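Local coordinates for peptidoglycan-recognition protein SD (Drosophila melanogaster, PDB 2RKQ) that binds bacterial peptidoglycan and activates the Toll pathway in the innate immune response to Gram-positive bacteria, at residues N11-N16 with N51-Q56; G37-A40 with T44-Q47; F55-S58 with S63-G66. One frame throughout, in Å; residues are numbered along the deposited sequence. Where two conformers were deposited one is given.

Contact 1 of 3, residues N11-N16 with N51-Q56; sequences NAKPPN and NLQNFQ
Gln53 reaches out from the helix and clasps the backbone of Lys13 with both ends of its amide. Its OE1 accepts a hydrogen bond from Lys13 N at 2.9 Å, and its NE2 donates one to Lys13 O at 2.8 Å. The first donor meets OE1 a little off the carbonyl plane. In the second bond Lys13 O lies 18° out of the amide plane of Gln53, and NE2 approaches that oxygen tilted 34° from its carbonyl plane. With CG anti to the backbone N (chi1 -178°) and the chain extended beyond it, the amide is carried well out from the helix, a length asparagine lacks. In effect a side-chain amide pairs with the N-H and C=O of one residue as a residue of a neighbouring antiparallel strand would. This suits residues 12-15, whose torsions are those of a polyproline II chain and which belong to no sheet; here they run along the outer side of the helix 42-58 that follows strand 26-33 in the amidase-type fold. Lys13 O also accepts from Arg7, while NE2 of the buried Gln53 gives a further hydrogen bond to Asp64, so both polar ends of the glutamine are engaged. The remaining contacts are few, carbon against amide atoms. CB of Lys13 lies 3.7 Å from Gln53 OE1, and Ala12 offers its CA to the same oxygen at 3.6 Å. The lysine's aliphatic chain then turns off, CD passing 4.0 Å from ND2 of Asn54, and its ammonium end leads away from the helix.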
ATOM      1  N   ASN A  11       7.362  15.118  -3.068  1.00 14.77           N
ATOM      2  CA  ASN A  11       8.359  15.754  -2.210  1.00 15.62           C
ATOM      3  C   ASN A  11       8.633  14.925  -0.965  1.00 15.28           C
ATOM      4  O   ASN A  11       8.707  15.444   0.154  1.00 16.11           O
ATOM      5  CB  ASN A  11       7.949  17.192  -1.858  1.00 16.66           C
ATOM      6  CG  ASN A  11       9.078  17.981  -1.245  1.00 20.79           C
ATOM      7  OD1 ASN A  11      10.254  17.792  -1.600  1.00 26.32           O
ATOM      8  ND2 ASN A  11       8.742  18.852  -0.303  1.00 24.51           N
ATOM      9  N   ALA A  12       8.783  13.624  -1.176  1.00 14.40           N
ATOM     10  CA  ALA A  12       9.150  12.707  -0.110  1.00 14.14           C
ATOM     11  C   ALA A  12      10.481  13.071   0.509  1.00 14.74           C
ATOM     12  O   ALA A  12      11.354  13.607  -0.173  1.00 15.84           O
ATOM     13  CB  ALA A  12       9.239  11.292  -0.682  1.00 13.98           C
ATOM     14  N   LYS A  13      10.646  12.744   1.781  1.00 13.97           N
ATOM     15  CA  LYS A  13      11.978  12.662   2.364  1.00 14.40           C
ATOM     16  C   LYS A  13      12.588  11.324   1.970  1.00 14.38           C
ATOM     17  O   LYS A  13      11.875  10.352   1.717  1.00 13.95           O
ATOM     18  CB  LYS A  13      11.910  12.815   3.878  1.00 15.30           C
ATOM     19  CG  LYS A  13      11.333  14.178   4.261  1.00 18.20           C
ATOM     20  CD  LYS A  13      11.595  14.581   5.686  1.00 21.72           C
ATOM     21  CE  LYS A  13      11.135  16.039   5.895  1.00 21.99           C
ATOM     22  NZ  LYS A  13      12.050  17.071   5.270  1.00 20.94           N
ATOM     23  N   PRO A  14      13.920  11.257   1.891  1.00 13.84           N
ATOM     24  CA  PRO A  14      14.529   9.945   1.681  1.00 14.31           C
ATOM     25  C   PRO A  14      14.437   9.122   2.950  1.00 14.40           C
ATOM     26  O   PRO A  14      14.202   9.678   4.025  1.00 14.82           O
ATOM     27  CB  PRO A  14      15.996  10.290   1.405  1.00 14.48           C
ATOM     28  CG  PRO A  14      16.196  11.544   2.182  1.00 14.64           C
ATOM     29  CD  PRO A  14      14.929  12.327   2.005  1.00 14.70           C
ATOM     30  N   PRO A  15      14.597   7.791   2.832  1.00 14.41           N
ATOM     31  CA  PRO A  15      14.636   6.985   4.038  1.00 14.94           C
ATOM     32  C   PRO A  15      15.732   7.447   4.982  1.00 15.86           C
ATOM     33  O   PRO A  15      16.740   7.975   4.537  1.00 15.97           O
ATOM     34  CB  PRO A  15      14.969   5.588   3.505  1.00 14.83           C
ATOM     35  CG  PRO A  15      14.416   5.586   2.149  1.00 15.48           C
ATOM     36  CD  PRO A  15      14.730   6.959   1.621  1.00 14.70           C
ATOM     37  N   ASN A  16      15.488   7.268   6.270  1.00 16.99           N
ATOM     38  CA  ASN A  16      16.505   7.509   7.286  1.00 19.36           C
ATOM     39  C   ASN A  16      16.562   6.239   8.111  1.00 20.09           C
ATOM     40  O   ASN A  16      15.771   5.994   9.039  1.00 21.76           O
ATOM     41  CB  ASN A  16      16.240   8.788   8.095  1.00 20.48           C
ATOM     42  CG  ASN A  16      15.113   8.647   9.084  1.00 24.09           C
ATOM     43  OD1 ASN A  16      14.869   9.548   9.890  1.00 29.96           O
ATOM     44  ND2 ASN A  16      14.416   7.522   9.040  1.00 27.94           N
ATOM     45  N   ASN A  51       2.596  13.743   5.423  1.00 12.06           N
ATOM     46  CA  ASN A  51       2.254  13.629   6.832  1.00 12.86           C
ATOM     47  C   ASN A  51       2.369  12.194   7.313  1.00 12.65           C
ATOM     48  O   ASN A  51       2.857  11.946   8.414  1.00 13.18           O
ATOM     49  CB  ASN A  51       0.863  14.196   7.115  1.00 13.00           C
ATOM     50  CG  ASN A  51       0.804  15.695   6.926  1.00 15.48           C
ATOM     51  OD1 ASN A  51       1.830  16.356   6.809  1.00 19.00           O
ATOM     52  ND2 ASN A  51      -0.409  16.238   6.887  1.00 19.51           N
ATOM     53  N   LEU A  52       1.947  11.245   6.488  1.00 12.48           N
ATOM     54  CA  LEU A  52       2.085   9.842   6.843  1.00 12.71           C
ATOM     55  C   LEU A  52       3.547   9.437   6.911  1.00 12.55           C
ATOM     56  O   LEU A  52       3.962   8.773   7.861  1.00 13.23           O
ATOM     57  CB  LEU A  52       1.342   8.930   5.872  1.00 13.93           C
ATOM     58  CG  LEU A  52       1.363   7.461   6.297  1.00 16.62           C
ATOM     59  CD1 LEU A  52       0.733   7.236   7.684  1.00 19.74           C
ATOM     60  CD2 LEU A  52       0.673   6.620   5.244  1.00 19.95           C
ATOM     61  N   GLN A  53       4.329   9.804   5.904  1.00 12.04           N
ATOM     62  CA  GLN A  53       5.741   9.487   5.967  1.00 11.35           C
ATOM     63  C   GLN A  53       6.352  10.054   7.225  1.00 12.26           C
ATOM     64  O   GLN A  53       7.081   9.349   7.909  1.00 12.66           O
ATOM     65  CB  GLN A  53       6.477  10.033   4.751  1.00 11.24           C
ATOM     66  CG  GLN A  53       7.942   9.664   4.786  1.00 11.13           C
ATOM     67  CD  GLN A  53       8.749  10.228   3.649  1.00 11.25           C
ATOM     68  OE1 GLN A  53       8.563  11.380   3.238  1.00 12.02           O
ATOM     69  NE2 GLN A  53       9.676   9.422   3.139  1.00 11.65           N
ATOM     70  N   ASN A  54       6.076  11.325   7.503  1.00 12.19           N
ATOM     71  CA  ASN A  54       6.678  11.988   8.662  1.00 13.26           C
ATOM     72  C   ASN A  54       6.230  11.336   9.967  1.00 13.95           C
ATOM     73  O   ASN A  54       7.041  11.167  10.886  1.00 14.80           O
ATOM     74  CB  ASN A  54       6.322  13.476   8.710  1.00 12.67           C
ATOM     75  CG  ASN A  54       6.912  14.299   7.564  1.00 15.84           C
ATOM     76  OD1 ASN A  54       6.473  15.436   7.342  1.00 20.34           O
ATOM     77  ND2 ASN A  54       7.882  13.759   6.841  1.00 15.94           N
ATOM     78  N   PHE A  55       4.955  10.975  10.067  1.00 14.35           N
ATOM     79  CA  PHE A  55       4.459  10.296  11.262  1.00 15.52           C
ATOM     80  C   PHE A  55       5.137   8.945  11.447  1.00 15.07           C
ATOM     81  O   PHE A  55       5.611   8.613  12.535  1.00 15.45           O
ATOM     82  CB  PHE A  55       2.944  10.087  11.201  1.00 16.31           C
ATOM     83  CG  PHE A  55       2.391   9.326  12.378  1.00 18.59           C
ATOM     84  CD1 PHE A  55       2.161   7.951  12.295  1.00 19.03           C
ATOM     85  CD2 PHE A  55       2.108   9.987  13.574  1.00 20.41           C
ATOM     86  CE1 PHE A  55       1.657   7.241  13.386  1.00 20.45           C
ATOM     87  CE2 PHE A  55       1.601   9.281  14.673  1.00 22.49           C
ATOM     88  CZ  PHE A  55       1.377   7.906  14.571  1.00 21.87           C
ATOM     89  N   GLN A  56       5.177   8.146  10.389  1.00 13.97           N
ATOM     90  CA  GLN A  56       5.765   6.818  10.506  1.00 13.93           C
ATOM     91  C   GLN A  56       7.262   6.870  10.799  1.00 14.17           C
ATOM     92  O   GLN A  56       7.786   6.058  11.571  1.00 14.86           O
ATOM     93  CB  GLN A  56       5.495   6.008   9.243  1.00 13.75           C
ATOM     94  CG  GLN A  56       4.011   5.735   9.071  1.00 13.92           C
ATOM     95  CD  GLN A  56       3.743   4.605   8.122  1.00 14.87           C
ATOM     96  OE1 GLN A  56       3.036   3.641   8.462  1.00 19.12           O
ATOM     97  NE2 GLN A  56       4.338   4.671   6.962  1.00 13.86           N
TER

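Contact 2 of 3, residues G37-A40 with T44-Q47; sequences GACA and TCSQ
Cys39 ends an extended run of backbone that passes the first turns of helix 42-58, where its CA comes within 5.0 Å of the CA of Cys45. The two are joined by the disulfide found in peptidoglycan-recognition domains, which ties the loop after strand 26-33 to the helix that it leads into. The SG atoms of Cys39 and Cys45 are 2.1 Å apart, and the chi3 of 98° is close to the perpendicular setting preferred by a relaxed S-S bond. The two cysteines approach it differently. In Cys39 the sulfur stands between the backbone N and the carbonyl carbon (chi1 64°), turning it to the helix, whereas in Cys45 it lies anti to the carbonyl carbon, a common choice within a helix. Both residues are buried, the Cys39 side chain touching Ile103 and that of Cys45 touching Asn74. A covalent link suits this short, otherwise irregular connection in a secreted protein, where the oxidised form is stable. Nearer the surface, Thr44 points toward the loop, with its OG1 3.5 Å from CB of Cys39. Its backbone N, in the first turn of the helix, is hydrogen-bonded to OD1 of Asp41, the residue just before that helix. One water completes the junction: it accepts a hydrogen bond from Ala40 N at 2.8 Å and is hydrogen-bonded to Thr44 OG1 at 2.7 Å.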
ATOM      1  N   GLY A  37      -7.522  10.279   7.864  1.00 19.12           N
ATOM      2  CA  GLY A  37      -8.394  11.066   7.020  1.00 18.80           C
ATOM      3  C   GLY A  37      -8.273  10.701   5.553  1.00 18.24           C
ATOM      4  O   GLY A  37      -7.234  10.216   5.096  1.00 19.51           O
ATOM      5  N   ALA A  38      -9.361  10.909   4.835  1.00 18.40           N
ATOM      6  CA  ALA A  38      -9.394  10.702   3.407  1.00 17.14           C
ATOM      7  C   ALA A  38      -8.816  11.930   2.739  1.00 16.29           C
ATOM      8  O   ALA A  38      -8.705  12.992   3.351  1.00 17.18           O
ATOM      9  CB  ALA A  38     -10.819  10.485   2.954  1.00 18.04           C
ATOM     10  N   CYS A  39      -8.460  11.784   1.472  1.00 15.23           N
ATOM     11  CA  CYS A  39      -8.046  12.934   0.691  1.00 14.43           C
ATOM     12  C   CYS A  39      -8.741  12.888  -0.662  1.00 14.96           C
ATOM     13  O   CYS A  39      -8.990  11.803  -1.193  1.00 16.51           O
ATOM     14  CB  CYS A  39      -6.531  12.957   0.554  1.00 14.15           C
ATOM     15  SG  CYS A  39      -5.822  11.567  -0.360  1.00 15.36           S
ATOM     16  N   ALA A  40      -9.100  14.050  -1.204  1.00 13.58           N
ATOM     17  CA  ALA A  40      -9.902  14.078  -2.417  1.00 14.11           C
ATOM     18  C   ALA A  40      -9.393  15.041  -3.480  1.00 13.98           C
ATOM     19  O   ALA A  40     -10.094  15.326  -4.447  1.00 15.68           O
ATOM     20  CB  ALA A  40     -11.366  14.398  -2.071  1.00 14.16           C
ATOM     21  N   THR A  44      -4.345  17.797  -1.129  1.00 11.13           N
ATOM     22  CA  THR A  44      -4.460  17.111   0.141  1.00 11.61           C
ATOM     23  C   THR A  44      -3.861  15.707   0.098  1.00 11.79           C
ATOM     24  O   THR A  44      -3.262  15.264   1.080  1.00 11.63           O
ATOM     25  CB  THR A  44      -5.877  17.044   0.632  1.00 12.33           C
ATOM     26  OG1 THR A  44      -6.663  16.305  -0.294  1.00 14.21           O
ATOM     27  CG2 THR A  44      -6.462  18.435   0.790  1.00 13.38           C
ATOM     28  N   CYS A  45      -4.008  14.998  -1.018  1.00 11.65           N
ATOM     29  CA  CYS A  45      -3.396  13.658  -1.071  1.00 11.30           C
ATOM     30  C   CYS A  45      -1.875  13.714  -0.966  1.00 11.40           C
ATOM     31  O   CYS A  45      -1.255  12.877  -0.284  1.00 11.79           O
ATOM     32  CB  CYS A  45      -3.822  12.888  -2.313  1.00 11.65           C
ATOM     33  SG  CYS A  45      -5.554  12.412  -2.257  1.00 13.28           S
ATOM     34  N   SER A  46      -1.271  14.702  -1.614  1.00 11.49           N
ATOM     35  CA  SER A  46       0.177  14.855  -1.532  1.00 12.30           C
ATOM     36  C   SER A  46       0.569  15.219  -0.098  1.00 12.38           C
ATOM     37  O   SER A  46       1.567  14.699   0.436  1.00 12.80           O
ATOM     38  CB  SER A  46       0.640  15.886  -2.545  1.00 13.14           C
ATOM     39  OG  SER A  46       2.028  16.094  -2.460  0.50 13.87           O
ATOM     40  N   GLN A  47      -0.226  16.066   0.551  1.00 12.35           N
ATOM     41  CA  GLN A  47       0.098  16.458   1.911  1.00 12.76           C
ATOM     42  C   GLN A  47      -0.093  15.292   2.866  1.00 12.94           C
ATOM     43  O   GLN A  47       0.712  15.096   3.786  1.00 13.11           O
ATOM     44  CB  GLN A  47      -0.728  17.656   2.360  1.00 13.39           C
ATOM     45  CG  GLN A  47      -0.250  18.247   3.709  1.00 17.06           C
ATOM     46  CD  GLN A  47       1.249  18.599   3.718  1.00 20.49           C
ATOM     47  OE1 GLN A  47       2.033  18.053   4.510  1.00 22.31           O
ATOM     48  NE2 GLN A  47       1.656  19.488   2.821  1.00 20.61           N
TER
HETATM   49  O   HOH W   1      -9.321  16.440   0.258  1.00 17.52           O

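Contact 3 of 3, residues F55-S58 with S63-G66; sequences FQMS and SDIG
Met57 lies across the backbone of Ser63 and Asp64, and its side chain can be followed along it. CB leaves the helix to one side of the loop, but with CG anti to the carbonyl carbon (chi1 -69°) the chain swings back toward it. CG then rests 3.6 Å from Asp64 CA, and SD stays over the same residue, 3.8 Å from that CA. A bend at chi3 (67°) brings the CE methyl down to Ser63, 3.5 Å from its carbonyl oxygen; the same methyl also packs on Asn16. A long, unbranched and flexible chain suits this place, since it lies along two residues of backbone. Were this residue cut back to alanine, Asp64 CA and Ser63 O would be likely to lose the chain lying over them, leaving a gap between helix end and loop. One residue earlier, Gln56 leaves the helix toward the loop, and its amide reaches Ile65 and Gly66. The end of that amide lies beside Ile65 CG1, but which of its atoms is there is doubtful, because NE2 as modelled also faces Gly66 N, another donor. Ile65 as a whole faces back along the helix, where it touches Met49, Leu52 and Gln53, while CG1 stays beside the Gln56 amide. The side chain of Asp64 leaves on the side away from the helix end, and its OD2 forms a salt bridge with Arg7, while Arg81 takes the carbonyl oxygens of Asp64 and Ile65. The loop that follows helix 42-58 thus doubles back against its last turn before it proceeds to strand 69-71 of the mixed sheet of the amidase-type fold.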
ATOM      1  N   PHE A  55       4.955  10.975  10.067  1.00 14.35           N
ATOM      2  CA  PHE A  55       4.459  10.296  11.262  1.00 15.52           C
ATOM      3  C   PHE A  55       5.137   8.945  11.447  1.00 15.07           C
ATOM      4  O   PHE A  55       5.611   8.613  12.535  1.00 15.45           O
ATOM      5  CB  PHE A  55       2.944  10.087  11.201  1.00 16.31           C
ATOM      6  CG  PHE A  55       2.391   9.326  12.378  1.00 18.59           C
ATOM      7  CD1 PHE A  55       2.161   7.951  12.295  1.00 19.03           C
ATOM      8  CD2 PHE A  55       2.108   9.987  13.574  1.00 20.41           C
ATOM      9  CE1 PHE A  55       1.657   7.241  13.386  1.00 20.45           C
ATOM     10  CE2 PHE A  55       1.601   9.281  14.673  1.00 22.49           C
ATOM     11  CZ  PHE A  55       1.377   7.906  14.571  1.00 21.87           C
ATOM     12  N   GLN A  56       5.177   8.146  10.389  1.00 13.97           N
ATOM     13  CA  GLN A  56       5.765   6.818  10.506  1.00 13.93           C
ATOM     14  C   GLN A  56       7.262   6.870  10.799  1.00 14.17           C
ATOM     15  O   GLN A  56       7.786   6.058  11.571  1.00 14.86           O
ATOM     16  CB  GLN A  56       5.495   6.008   9.243  1.00 13.75           C
ATOM     17  CG  GLN A  56       4.011   5.735   9.071  1.00 13.92           C
ATOM     18  CD  GLN A  56       3.743   4.605   8.122  1.00 14.87           C
ATOM     19  OE1 GLN A  56       3.036   3.641   8.462  1.00 19.12           O
ATOM     20  NE2 GLN A  56       4.338   4.671   6.962  1.00 13.86           N
ATOM     21  N   MET A  57       7.959   7.815  10.187  1.00 13.40           N
ATOM     22  CA  MET A  57       9.384   7.923  10.420  1.00 14.27           C
ATOM     23  C   MET A  57       9.667   8.532  11.786  1.00 15.01           C
ATOM     24  O   MET A  57      10.552   8.058  12.509  1.00 16.08           O
ATOM     25  CB  MET A  57      10.035   8.728   9.306  1.00 13.54           C
ATOM     26  CG  MET A  57      10.032   8.003   7.968  1.00 13.66           C
ATOM     27  SD  MET A  57      10.736   8.949   6.609  1.00 14.02           S
ATOM     28  CE  MET A  57      12.449   9.025   7.100  1.00 13.32           C
ATOM     29  N   SER A  58       8.926   9.575  12.153  1.00 16.30           N
ATOM     30  CA  SER A  58       9.174  10.253  13.428  1.00 17.42           C
ATOM     31  C   SER A  58       8.568   9.586  14.659  1.00 18.41           C
ATOM     32  O   SER A  58       9.263   9.441  15.677  1.00 20.13           O
ATOM     33  CB  SER A  58       8.714  11.701  13.353  1.00 17.62           C
ATOM     34  OG  SER A  58       9.706  12.472  12.726  0.50 16.92           O
ATOM     35  N   SER A  63      12.081   3.389   9.028  1.00 12.16           N
ATOM     36  CA  SER A  63      13.070   3.982   8.150  1.00 12.62           C
ATOM     37  C   SER A  63      12.482   4.836   7.037  1.00 11.96           C
ATOM     38  O   SER A  63      13.193   5.651   6.458  1.00 12.48           O
ATOM     39  CB  SER A  63      13.939   2.902   7.526  1.00 12.98           C
ATOM     40  OG  SER A  63      14.588   2.165   8.554  1.00 14.14           O
ATOM     41  N   ASP A  64      11.203   4.614   6.719  1.00 11.76           N
ATOM     42  CA  ASP A  64      10.551   5.287   5.591  1.00 11.57           C
ATOM     43  C   ASP A  64       9.083   5.048   5.768  1.00 11.06           C
ATOM     44  O   ASP A  64       8.680   4.270   6.637  1.00 11.47           O
ATOM     45  CB  ASP A  64      11.055   4.654   4.284  1.00 11.78           C
ATOM     46  CG  ASP A  64      10.655   5.419   3.028  1.00 11.67           C
ATOM     47  OD1 ASP A  64      10.808   4.809   1.958  1.00 11.73           O
ATOM     48  OD2 ASP A  64      10.225   6.590   3.106  1.00 12.26           O
ATOM     49  N   ILE A  65       8.271   5.720   4.955  1.00 10.40           N
ATOM     50  CA  ILE A  65       6.865   5.344   4.846  1.00 10.88           C
ATOM     51  C   ILE A  65       6.794   3.825   4.645  1.00 10.65           C
ATOM     52  O   ILE A  65       7.640   3.249   3.979  1.00 11.13           O
ATOM     53  CB  ILE A  65       6.191   6.129   3.701  1.00 10.74           C
ATOM     54  CG1 ILE A  65       4.671   6.100   3.840  1.00 11.51           C
ATOM     55  CG2 ILE A  65       6.769   5.734   2.307  1.00 12.25           C
ATOM     56  CD1 ILE A  65       4.021   7.173   2.973  1.00 11.49           C
ATOM     57  N   GLY A  66       5.807   3.176   5.256  1.00 11.02           N
ATOM     58  CA  GLY A  66       5.856   1.722   5.414  1.00  9.88           C
ATOM     59  C   GLY A  66       5.443   0.892   4.223  1.00 10.30           C
ATOM     60  O   GLY A  66       5.654  -0.318   4.200  1.00 11.31           O
TER

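All three contacts lie on helix 42-58, contact 2 at its start, contact 1 on its second half and contact 3 at its end. Contact 3 is buried; contacts 1 and 2 are partly buried. Chemistry follows place: a covalent S-S bond fixes the loop entering the helix, amide hydrogen bonds hold the remote 11-16 chain, and contact 3 meets the exit loop mainly by van der Waals packing, with the loop's polar atoms bonded outside the pair. Contacts 1 and 3 have centres about 5 Å apart and merge through the bonds from Gln53 to Asp64 and from Asn16 to Ser63. Contact 2 stands apart from contact 3, nearest atoms about 8 Å away.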